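Local coordinates for uncharacterized IolB-like protein (Salmonella typhimurium LT2, PDB 2QJV), which probably acts as a glucuronate-type sugar isomerase, being a nickel-bound cupin of the KduI/IolB family, at residues S77-I82 and R191-Q196; G114-R119 and S147-S152; L139-L144 and V155-T160; F198-V203 and A232-Y237. The protein carries 2 engineered substitutions. All coordinates share one frame; numbering follows the deposited sequence.

Interaction 1: S77-I82 and R191-Q196. With SO4 (sulfate ion), chain I; SO4 (sulfate ion), chain J.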
# COMPACT_ATOMS: atom_id res chain seq x y z
N SER A 77 -18.55 -24.65 -24.12
CA SER A 77 -18.16 -23.32 -23.69
C SER A 77 -19.30 -22.72 -22.84
O SER A 77 -20.48 -22.88 -23.17
CB SER A 77 -17.91 -22.38 -24.86
OG SER A 77 -17.75 -21.05 -24.38
N PRO A 78 -18.96 -21.99 -21.78
CA PRO A 78 -20.06 -21.31 -21.04
C PRO A 78 -20.87 -20.31 -21.93
O PRO A 78 -22.06 -20.12 -21.74
CB PRO A 78 -19.31 -20.64 -19.86
CG PRO A 78 -17.94 -20.42 -20.38
CD PRO A 78 -17.65 -21.67 -21.16
N PHE A 79 -20.23 -19.81 -22.99
CA PHE A 79 -20.80 -18.82 -23.90
C PHE A 79 -21.86 -19.36 -24.90
O PHE A 79 -22.36 -18.62 -25.75
CB PHE A 79 -19.66 -18.02 -24.57
CG PHE A 79 -18.97 -17.11 -23.59
CD1 PHE A 79 -19.63 -15.96 -23.14
CD2 PHE A 79 -17.74 -17.44 -23.05
CE1 PHE A 79 -19.05 -15.14 -22.17
CE2 PHE A 79 -17.14 -16.62 -22.09
CZ PHE A 79 -17.81 -15.47 -21.66
N GLU A 80 -22.20 -20.64 -24.77
CA GLU A 80 -23.32 -21.22 -25.51
C GLU A 80 -24.64 -20.71 -24.91
O GLU A 80 -25.67 -20.80 -25.58
CB GLU A 80 -23.28 -22.75 -25.51
CG GLU A 80 -22.16 -23.29 -26.39
CD GLU A 80 -22.15 -24.80 -26.53
OE1 GLU A 80 -23.23 -25.41 -26.51
OE2 GLU A 80 -21.05 -25.38 -26.69
N ARG A 81 -24.61 -20.18 -23.67
CA ARG A 81 -25.79 -19.56 -23.00
C ARG A 81 -26.94 -20.57 -22.79
O ARG A 81 -28.12 -20.23 -22.92
CB ARG A 81 -26.31 -18.35 -23.76
CG ARG A 81 -25.30 -17.22 -23.90
CD ARG A 81 -25.84 -16.13 -24.77
NE ARG A 81 -26.96 -15.35 -24.22
CZ ARG A 81 -26.85 -14.26 -23.44
NH1 ARG A 81 -25.68 -13.77 -23.08
NH2 ARG A 81 -27.95 -13.64 -23.06
N ILE A 82 -26.55 -21.78 -22.43
CA ILE A 82 -27.48 -22.85 -22.10
C ILE A 82 -27.06 -23.35 -20.71
O ILE A 82 -25.87 -23.26 -20.35
CB ILE A 82 -27.57 -23.98 -23.21
CG1 ILE A 82 -26.25 -24.79 -23.32
CG2 ILE A 82 -28.06 -23.38 -24.57
CD1 ILE A 82 -26.32 -25.95 -24.33
N ARG A 191 -15.33 -15.18 -16.84
CA ARG A 191 -14.97 -15.62 -18.20
C ARG A 191 -15.35 -14.52 -19.20
O ARG A 191 -16.32 -13.76 -18.97
CB ARG A 191 -15.64 -16.96 -18.55
CG ARG A 191 -15.32 -18.10 -17.57
CD ARG A 191 -13.92 -18.70 -17.75
NE ARG A 191 -13.97 -19.89 -18.58
CZ ARG A 191 -13.84 -19.94 -19.89
NH1 ARG A 191 -13.60 -18.88 -20.62
NH2 ARG A 191 -13.95 -21.11 -20.48
N PHE A 192 -14.59 -14.46 -20.30
CA PHE A 192 -14.77 -13.47 -21.37
C PHE A 192 -14.78 -14.08 -22.76
O PHE A 192 -14.14 -15.12 -23.02
CB PHE A 192 -13.69 -12.37 -21.29
CG PHE A 192 -13.72 -11.63 -20.02
CD1 PHE A 192 -14.58 -10.53 -19.85
CD2 PHE A 192 -12.99 -12.09 -18.92
CE1 PHE A 192 -14.68 -9.93 -18.62
CE2 PHE A 192 -13.13 -11.50 -17.69
CZ PHE A 192 -13.93 -10.40 -17.54
N ASN A 193 -15.59 -13.45 -23.61
CA ASN A 193 -15.70 -13.76 -25.02
C ASN A 193 -15.70 -12.45 -25.83
O ASN A 193 -16.63 -11.63 -25.71
CB ASN A 193 -16.94 -14.62 -25.34
CG ASN A 193 -16.94 -15.11 -26.76
OD1 ASN A 193 -15.91 -15.49 -27.29
ND2 ASN A 193 -18.09 -15.06 -27.40
N PRO A 194 -14.65 -12.23 -26.66
CA PRO A 194 -13.44 -13.07 -26.88
C PRO A 194 -12.60 -13.20 -25.59
O PRO A 194 -12.74 -12.37 -24.69
CB PRO A 194 -12.70 -12.36 -28.03
CG PRO A 194 -13.72 -11.48 -28.66
CD PRO A 194 -14.69 -11.10 -27.59
N PRO A 195 -11.74 -14.24 -25.49
CA PRO A 195 -11.06 -14.55 -24.22
C PRO A 195 -10.04 -13.56 -23.65
O PRO A 195 -9.79 -13.62 -22.44
CB PRO A 195 -10.37 -15.92 -24.51
CG PRO A 195 -10.25 -15.99 -25.97
CD PRO A 195 -11.36 -15.17 -26.56
N GLN A 196 -9.51 -12.64 -24.46
CA GLN A 196 -8.48 -11.70 -23.97
C GLN A 196 -9.07 -10.47 -23.24
O GLN A 196 -8.32 -9.58 -22.82
CB GLN A 196 -7.52 -11.23 -25.09
CG GLN A 196 -8.10 -10.25 -26.12
CD GLN A 196 -8.84 -10.90 -27.27
OE1 GLN A 196 -9.36 -12.01 -27.17
NE2 GLN A 196 -8.88 -10.19 -28.41
S SO4 I . -30.87 -15.36 -24.51
O1 SO4 I . -31.99 -16.08 -23.87
O2 SO4 I . -30.58 -14.23 -23.60
O3 SO4 I . -31.24 -14.81 -25.83
O4 SO4 I . -29.74 -16.28 -24.76
S SO4 J . -11.18 -19.90 -23.50
O1 SO4 J . -12.07 -18.81 -23.04
O2 SO4 J . -9.79 -19.72 -23.12
O3 SO4 J . -11.11 -19.88 -24.97
O4 SO4 J . -11.75 -21.18 -23.05

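Interaction 2: G114-R119 and S147-S152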
# COMPACT_ATOMS: atom_id res chain seq x y z
N GLY A 114 -26.16 -32.16 6.73
CA GLY A 114 -27.43 -32.80 6.52
C GLY A 114 -27.36 -34.19 5.94
O GLY A 114 -26.30 -34.79 5.84
N GLU A 115 -28.49 -34.66 5.45
CA GLU A 115 -28.57 -36.02 4.91
C GLU A 115 -29.29 -36.09 3.56
O GLU A 115 -29.96 -37.08 3.22
CB GLU A 115 -29.21 -36.90 5.96
CG GLU A 115 -30.58 -36.41 6.46
CD GLU A 115 -31.06 -37.23 7.64
OE1 GLU A 115 -30.28 -37.34 8.62
OE2 GLU A 115 -32.21 -37.72 7.59
N LEU A 116 -29.11 -35.05 2.77
CA LEU A 116 -29.64 -35.03 1.40
C LEU A 116 -28.91 -36.06 0.54
O LEU A 116 -27.75 -36.37 0.82
CB LEU A 116 -29.49 -33.64 0.79
CG LEU A 116 -30.31 -32.53 1.44
CD1 LEU A 116 -29.85 -31.17 0.91
CD2 LEU A 116 -31.82 -32.76 1.25
N PRO A 117 -29.61 -36.64 -0.45
CA PRO A 117 -28.90 -37.56 -1.31
C PRO A 117 -28.10 -36.88 -2.41
O PRO A 117 -28.31 -35.68 -2.71
CB PRO A 117 -30.04 -38.38 -1.95
CG PRO A 117 -31.15 -37.41 -2.06
CD PRO A 117 -31.04 -36.57 -0.80
N VAL A 118 -27.16 -37.62 -2.98
CA VAL A 118 -26.49 -37.21 -4.18
C VAL A 118 -27.58 -36.97 -5.24
O VAL A 118 -28.52 -37.75 -5.36
CB VAL A 118 -25.51 -38.33 -4.68
CG1 VAL A 118 -25.03 -38.08 -6.14
CG2 VAL A 118 -24.33 -38.53 -3.71
N ARG A 119 -27.50 -35.88 -6.01
CA ARG A 119 -28.47 -35.69 -7.09
C ARG A 119 -27.89 -34.92 -8.27
O ARG A 119 -27.04 -34.06 -8.11
CB ARG A 119 -29.76 -34.98 -6.61
CG ARG A 119 -29.68 -33.51 -6.33
CD ARG A 119 -31.03 -32.92 -5.97
NE ARG A 119 -31.01 -31.45 -5.95
CZ ARG A 119 -30.56 -30.68 -4.96
NH1 ARG A 119 -30.04 -31.18 -3.84
NH2 ARG A 119 -30.61 -29.36 -5.12
N SER A 147 -34.45 -21.76 -2.78
CA SER A 147 -35.69 -22.46 -2.93
C SER A 147 -35.50 -23.95 -3.31
O SER A 147 -36.49 -24.66 -3.43
CB SER A 147 -36.55 -21.78 -4.01
OG SER A 147 -35.79 -21.64 -5.19
N GLN A 148 -34.26 -24.37 -3.53
CA GLN A 148 -33.90 -25.78 -3.80
C GLN A 148 -33.08 -26.27 -2.59
O GLN A 148 -32.67 -25.48 -1.78
CB GLN A 148 -33.13 -25.93 -5.11
CG GLN A 148 -34.02 -25.64 -6.34
CD GLN A 148 -35.09 -26.71 -6.54
OE1 GLN A 148 -34.77 -27.88 -6.64
NE2 GLN A 148 -36.34 -26.30 -6.61
N LEU A 149 -32.87 -27.58 -2.50
CA LEU A 149 -32.25 -28.19 -1.31
C LEU A 149 -30.72 -28.28 -1.30
O LEU A 149 -30.09 -28.73 -2.25
CB LEU A 149 -32.85 -29.61 -1.09
CG LEU A 149 -34.35 -29.72 -0.85
CD1 LEU A 149 -34.80 -31.20 -0.83
CD2 LEU A 149 -34.82 -29.00 0.43
N ALA A 150 -30.13 -27.79 -0.20
CA ALA A 150 -28.72 -27.89 0.13
C ALA A 150 -28.59 -27.43 1.59
O ALA A 150 -29.47 -26.73 2.11
CB ALA A 150 -27.80 -27.09 -0.83
N ASP A 151 -27.51 -27.80 2.27
CA ASP A 151 -27.31 -27.38 3.64
C ASP A 151 -26.88 -25.90 3.74
O ASP A 151 -27.31 -25.16 4.61
CB ASP A 151 -26.21 -28.20 4.34
CG ASP A 151 -26.43 -29.71 4.30
OD1 ASP A 151 -27.55 -30.20 4.00
OD2 ASP A 151 -25.41 -30.40 4.57
N SER A 152 -26.03 -25.51 2.81
CA SER A 152 -25.31 -24.22 2.84
C SER A 152 -25.19 -23.50 1.48
O SER A 152 -25.40 -22.28 1.39
CB SER A 152 -23.90 -24.49 3.39
OG SER A 152 -23.96 -24.94 4.75
O HOH W 1 -27.11 -32.73 2.97
O HOH W 2 -32.06 -28.68 -7.77

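Interaction 3: L139-L144 and V155-T160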
# COMPACT_ATOMS: atom_id res chain seq x y z
N LEU A 139 -28.80 -12.55 -18.34
CA LEU A 139 -29.36 -13.87 -18.34
C LEU A 139 -28.82 -14.50 -17.06
O LEU A 139 -27.62 -14.46 -16.81
CB LEU A 139 -28.96 -14.66 -19.60
CG LEU A 139 -29.24 -16.15 -19.63
CD1 LEU A 139 -30.76 -16.44 -19.55
CD2 LEU A 139 -28.65 -16.74 -20.89
N VAL A 140 -29.72 -15.10 -16.27
CA VAL A 140 -29.40 -15.72 -14.99
C VAL A 140 -29.88 -17.20 -14.99
O VAL A 140 -31.00 -17.49 -15.41
CB VAL A 140 -30.03 -14.89 -13.83
CG1 VAL A 140 -29.76 -15.52 -12.43
CG2 VAL A 140 -29.59 -13.40 -13.92
N HIS A 141 -28.96 -18.09 -14.61
CA HIS A 141 -29.20 -19.52 -14.42
C HIS A 141 -29.04 -19.86 -12.94
O HIS A 141 -27.91 -19.89 -12.39
CB HIS A 141 -28.25 -20.40 -15.23
CG HIS A 141 -28.38 -20.26 -16.73
ND1 HIS A 141 -27.36 -20.62 -17.58
CD2 HIS A 141 -29.39 -19.80 -17.51
CE1 HIS A 141 -27.75 -20.42 -18.83
NE2 HIS A 141 -28.97 -19.91 -18.82
N ASN A 142 -30.17 -20.10 -12.28
CA ASN A 142 -30.18 -20.50 -10.86
C ASN A 142 -29.94 -21.99 -10.71
O ASN A 142 -30.87 -22.81 -10.71
CB ASN A 142 -31.49 -20.04 -10.19
CG ASN A 142 -31.60 -18.52 -10.11
OD1 ASN A 142 -32.50 -17.91 -10.71
ND2 ASN A 142 -30.67 -17.91 -9.41
N ILE A 143 -28.65 -22.33 -10.64
CA ILE A 143 -28.19 -23.71 -10.49
C ILE A 143 -28.63 -24.31 -9.12
O ILE A 143 -29.18 -25.39 -9.07
CB ILE A 143 -26.66 -23.84 -10.68
CG1 ILE A 143 -26.28 -23.51 -12.14
CG2 ILE A 143 -26.16 -25.26 -10.24
CD1 ILE A 143 -24.80 -23.29 -12.38
N LEU A 144 -28.41 -23.57 -8.05
CA LEU A 144 -28.71 -24.03 -6.72
C LEU A 144 -29.19 -22.86 -5.85
O LEU A 144 -28.42 -22.29 -5.07
CB LEU A 144 -27.51 -24.76 -6.11
CG LEU A 144 -27.73 -25.52 -4.78
CD1 LEU A 144 -29.04 -26.33 -4.78
CD2 LEU A 144 -26.49 -26.37 -4.49
N VAL A 155 -25.70 -21.31 -5.54
CA VAL A 155 -24.90 -21.27 -6.79
C VAL A 155 -25.74 -20.67 -7.92
O VAL A 155 -26.91 -21.03 -8.12
CB VAL A 155 -24.34 -22.67 -7.19
CG1 VAL A 155 -23.45 -22.59 -8.46
CG2 VAL A 155 -23.58 -23.34 -6.02
N VAL A 156 -25.14 -19.71 -8.63
CA VAL A 156 -25.79 -19.06 -9.75
C VAL A 156 -24.73 -18.71 -10.80
O VAL A 156 -23.57 -18.52 -10.47
CB VAL A 156 -26.55 -17.77 -9.26
CG1 VAL A 156 -25.56 -16.74 -8.67
CG2 VAL A 156 -27.41 -17.13 -10.36
N GLU A 157 -25.13 -18.68 -12.08
CA GLU A 157 -24.27 -18.20 -13.16
C GLU A 157 -25.05 -17.06 -13.89
O GLU A 157 -26.28 -17.11 -14.06
CB GLU A 157 -23.71 -19.34 -14.05
CG GLU A 157 -24.71 -20.06 -14.87
CD GLU A 157 -24.16 -21.22 -15.67
OE1 GLU A 157 -23.00 -21.67 -15.48
OE2 GLU A 157 -24.97 -21.75 -16.42
N VAL A 158 -24.31 -16.02 -14.28
CA VAL A 158 -24.85 -14.83 -14.90
C VAL A 158 -24.06 -14.43 -16.16
O VAL A 158 -22.82 -14.54 -16.18
CB VAL A 158 -24.86 -13.65 -13.88
CG1 VAL A 158 -25.44 -12.35 -14.50
CG2 VAL A 158 -25.61 -14.04 -12.59
N TYR A 159 -24.80 -14.00 -17.19
CA TYR A 159 -24.27 -13.55 -18.47
C TYR A 159 -24.57 -12.09 -18.63
O TYR A 159 -25.73 -11.68 -18.63
CB TYR A 159 -24.88 -14.28 -19.66
CG TYR A 159 -24.61 -15.74 -19.66
CD1 TYR A 159 -25.36 -16.60 -18.86
CD2 TYR A 159 -23.67 -16.27 -20.50
CE1 TYR A 159 -25.13 -17.96 -18.87
CE2 TYR A 159 -23.43 -17.62 -20.51
CZ TYR A 159 -24.17 -18.47 -19.72
OH TYR A 159 -23.90 -19.81 -19.74
N THR A 160 -23.50 -11.30 -18.77
CA THR A 160 -23.59 -9.86 -18.91
C THR A 160 -22.97 -9.48 -20.26
O THR A 160 -21.78 -9.57 -20.45
CB THR A 160 -22.92 -9.12 -17.72
OG1 THR A 160 -23.36 -9.69 -16.47
CG2 THR A 160 -23.26 -7.56 -17.75

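Interaction 4: F198-V203 and A232-Y237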
# COMPACT_ATOMS: atom_id res chain seq x y z
N PHE A 198 -11.48 -8.12 -20.42
CA PHE A 198 -11.59 -7.89 -19.00
C PHE A 198 -12.86 -7.09 -18.69
O PHE A 198 -13.53 -6.59 -19.58
CB PHE A 198 -10.33 -7.16 -18.46
CG PHE A 198 -10.18 -5.74 -18.93
CD1 PHE A 198 -9.47 -5.45 -20.10
CD2 PHE A 198 -10.70 -4.67 -18.19
CE1 PHE A 198 -9.29 -4.11 -20.53
CE2 PHE A 198 -10.56 -3.34 -18.65
CZ PHE A 198 -9.85 -3.06 -19.80
N CYS A 199 -13.19 -7.06 -17.40
CA CYS A 199 -14.23 -6.23 -16.85
C CYS A 199 -13.60 -5.53 -15.65
O CYS A 199 -12.47 -5.85 -15.23
CB CYS A 199 -15.49 -7.02 -16.44
SG CYS A 199 -15.31 -8.07 -15.02
N LEU A 200 -14.33 -4.55 -15.13
CA LEU A 200 -13.95 -3.83 -13.92
C LEU A 200 -15.00 -4.13 -12.84
O LEU A 200 -16.21 -3.84 -12.99
CB LEU A 200 -13.84 -2.33 -14.20
CG LEU A 200 -12.83 -1.94 -15.31
CD1 LEU A 200 -12.86 -0.44 -15.60
CD2 LEU A 200 -11.40 -2.39 -14.95
N GLN A 201 -14.54 -4.75 -11.76
CA GLN A 201 -15.42 -5.09 -10.63
C GLN A 201 -14.97 -4.27 -9.42
O GLN A 201 -13.78 -4.16 -9.15
CB GLN A 201 -15.44 -6.59 -10.33
CG GLN A 201 -16.39 -6.95 -9.19
CD GLN A 201 -16.80 -8.40 -9.11
OE1 GLN A 201 -16.15 -9.30 -9.64
NE2 GLN A 201 -17.89 -8.65 -8.40
N ARG A 202 -15.91 -3.63 -8.73
CA ARG A 202 -15.60 -2.80 -7.59
C ARG A 202 -16.29 -3.38 -6.35
O ARG A 202 -17.49 -3.63 -6.38
CB ARG A 202 -16.07 -1.36 -7.85
CG ARG A 202 -15.80 -0.40 -6.74
CD ARG A 202 -16.64 0.83 -6.87
NE ARG A 202 -16.41 1.77 -5.79
CZ ARG A 202 -17.20 2.78 -5.51
NH1 ARG A 202 -18.36 2.96 -6.16
NH2 ARG A 202 -16.88 3.58 -4.51
N VAL A 203 -15.51 -3.62 -5.31
CA VAL A 203 -16.01 -4.07 -4.01
C VAL A 203 -15.84 -2.93 -3.00
O VAL A 203 -14.74 -2.47 -2.72
CB VAL A 203 -15.35 -5.41 -3.55
CG1 VAL A 203 -15.87 -5.81 -2.16
CG2 VAL A 203 -15.64 -6.53 -4.58
N ALA A 232 -18.79 -3.96 -13.99
CA ALA A 232 -18.89 -3.11 -15.19
C ALA A 232 -18.14 -3.78 -16.35
O ALA A 232 -16.92 -3.96 -16.30
CB ALA A 232 -18.38 -1.66 -14.94
N THR A 233 -18.87 -4.16 -17.38
CA THR A 233 -18.28 -4.77 -18.56
C THR A 233 -17.82 -3.68 -19.57
O THR A 233 -18.25 -2.53 -19.53
CB THR A 233 -19.24 -5.83 -19.25
OG1 THR A 233 -20.34 -5.16 -19.83
CG2 THR A 233 -19.74 -6.90 -18.27
N ILE A 234 -16.98 -4.12 -20.50
CA ILE A 234 -16.26 -3.33 -21.48
C ILE A 234 -16.71 -3.68 -22.90
O ILE A 234 -16.80 -4.87 -23.23
CB ILE A 234 -14.71 -3.65 -21.29
CG1 ILE A 234 -14.24 -3.18 -19.89
CG2 ILE A 234 -13.84 -3.09 -22.36
CD1 ILE A 234 -14.39 -1.72 -19.62
N ALA A 235 -17.01 -2.66 -23.70
CA ALA A 235 -17.39 -2.83 -25.11
C ALA A 235 -16.47 -3.84 -25.83
O ALA A 235 -15.24 -3.74 -25.76
CB ALA A 235 -17.40 -1.49 -25.84
N GLY A 236 -17.09 -4.79 -26.54
CA GLY A 236 -16.36 -5.83 -27.26
C GLY A 236 -16.16 -7.13 -26.52
O GLY A 236 -15.94 -8.17 -27.15
N TYR A 237 -16.28 -7.10 -25.19
CA TYR A 237 -16.07 -8.30 -24.37
C TYR A 237 -17.26 -8.70 -23.51
O TYR A 237 -17.54 -8.10 -22.46
CB TYR A 237 -14.84 -8.13 -23.48
CG TYR A 237 -13.59 -7.96 -24.30
CD1 TYR A 237 -13.07 -9.03 -25.03
CD2 TYR A 237 -12.91 -6.74 -24.36
CE1 TYR A 237 -11.93 -8.90 -25.78
CE2 TYR A 237 -11.75 -6.59 -25.16
CZ TYR A 237 -11.29 -7.67 -25.85
OH TYR A 237 -10.14 -7.53 -26.61
O HOH W 3 -16.31 -7.01 -20.22

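Interaction 1: S77-I82 and R191-Q196
Van der Waals and CH-pi packing joins P78 and F79, on a 3-10 turn in the loop leading to strand 86-89, to R191 and N193 at the end of strand 181-193. CB of N193 sits over the middle of the F79 ring, 3.5 Å from the centroid and 5° off the ring normal. CG of F79 stands anti to its own carbonyl carbon (chi1 -70°), which carries the ring out to the strand, where the N193 side chain runs past it in the opposite direction. At the edge of the ring, near its plane, R191 O lies 3.5 Å from F79 CZ. In this KduI/IolB-family cupin, the contact lays a connecting loop of one antiparallel sheet against a strand of another, outermost within this chain; Y240 of strand 238-246 packs on P78, F79 and R191. S77 shapes the loop with an ST turn, its OG accepting from F79 N at 3.1 Å. Bends at chi2 and chi3 take the R191 guanidinium across P78, whose CG lies over one face, toward the rim. R191 NE is salt-bridged to E104; its NH1 reaches O1 of a sulfate at 2.9 Å and bonds N218 OD1. A second sulfate is gripped by R81 from the guanidinium edge, NE giving an almost straight bond (175°) to O4 and NH2 a 2.7 Å bond to O2. Both sulfates probably come from the crystallisation liquor.

Interaction 2: G114-R119 and S147-S152
R119 and L149 make the main polar link: the guanidinium, brought there by a chain extended from CG to NE, meets one carbonyl end-on with two nitrogens, NH1 at 2.9 Å and NH2 at 3.0 Å from L149 O. The oxygen lies near the guanidinium plane, but the two bonds differ at the acceptor, NH2 using a lone pair in the carbonyl plane and NH1 arriving tilted 33° out of it. The second direct bond is G114 N to D151 OD2, 2.9 Å long, with the donor above the carboxylate plane; F113 N bonds the same oxygen. Both segments are irregular surface loops of this cupin, one leading into strand 119-121, the other linking strands 138-142 and 154-160, with Y88 of strand 86-89 packed on L116, R119, A150 and D151. One water accepts from L116 N and donates to D151 OD1 at 2.8 Å, while another accepts from R119 NH2 and donates to Q148 OE1. Apolar contact falls to L116, whose side chain crosses that of L149 at about a right angle. Its CD1 touches L149 CB at 3.9 Å and lies still nearer the backbone at A150 CA, and its CD2 meets L149 CD1.

Interaction 3: L139-L144 and V155-T160
E157 places CG between its backbone N and carbonyl carbon (chi1 68°) and then runs out extended, while H141 swings its ring to the side of its backbone N (chi1 -64°). H141 ND1 thereby donates a hydrogen bond to E157 OE2 at 2.9 Å; OE2 lies in the imidazole plane and accepts on its anti lone pair. Y159, on the same face of the sheet, turns its ring edge toward the face of H141 in an offset edge-to-face pair, with the planes at 67°. L139 lies alongside it, CD2 at 3.9 Å from Y159 CD1. V140, on the other face, brings CG1 to 3.5 Å from V156 CG2. The backbones form an antiparallel hairpin with L139-Y159 and H141-E157 as hydrogen-bonded pairs. H141 N gives a nearly straight bond to E157 O at 2.9 Å. After N142, centre of an inverse gamma turn, the register slips by one: I143 and L144 both face V155 in a classic beta bulge. E157 is tied further to R75 by a salt bridge and to Y240 by a hydrogen bond. In its antiparallel cupin sheet, the hairpin runs between strand 127-131, beside 138-142, and strand 238-246, beside 154-160.

Interaction 4: F198-V203 and A232-Y237
F198, I234 and Y237 grip one water: it donates to F198 O at 2.9 Å and to Y237 O at 2.8 Å, and accepts from I234 N at 3.0 Å. The site lies where the strand pair of a small antiparallel cupin sheet opens out, strand 231-233 leaving its partner 198-204 to enter a type II beta turn from I234 to Y237. G236 occupies the turn position with positive phi (95°), and Y237 N bonds back to I234 O. Here the water spans backbone groups that the diverging chains no longer join directly. Farther along, L200 and A232 form a regular hydrogen-bonded pair, with A232 N to L200 O at 2.8 Å and a matching bond from L200 N to A232 O. C199 CB packs against the A232 carbonyl, 3.4 Å from its oxygen. I234 does the apolar work: its CG1 meets F198 CE2 at 3.9 Å and lies closer still to F198 O, while its CD1 reaches toward L200 CD1. With chi1 at 68°, F198 tucks its ring back over its own backbone, toward I234. T233 bonds through OG1 to A164 O. The neighbouring subunit closes over this end of the sheet: Y237 OH is hydrogen-bonded to H260 and W262 of that subunit, I234 packs on its W168, and A232 on its I234. One backbone donor, F198 N, is buried by the contact and has no partner in the model.

How the interactions relate
Interactions 1, 3 and 4 are buried, and interaction 2 lies at the surface. Interaction 3 is mostly backbone pairing within one sheet, with a histidine-carboxylate pair on one face. Interaction 1 reaches the same sheet by ring packing, and P78 O of its loop probably bonds Y159 OH of interaction 3. Interaction 2 relies on arginine, aspartate and water between irregular loops; it meets interaction 3 where L144 CD1 packs on R119 and L149. Interaction 4 pairs strands of a different sheet and, with interaction 1, borders the second subunit; F192 packs on F198 and C199 between them. Interactions 2 and 4 lie on opposite sides of the chain's centre, their centres 34 Å apart.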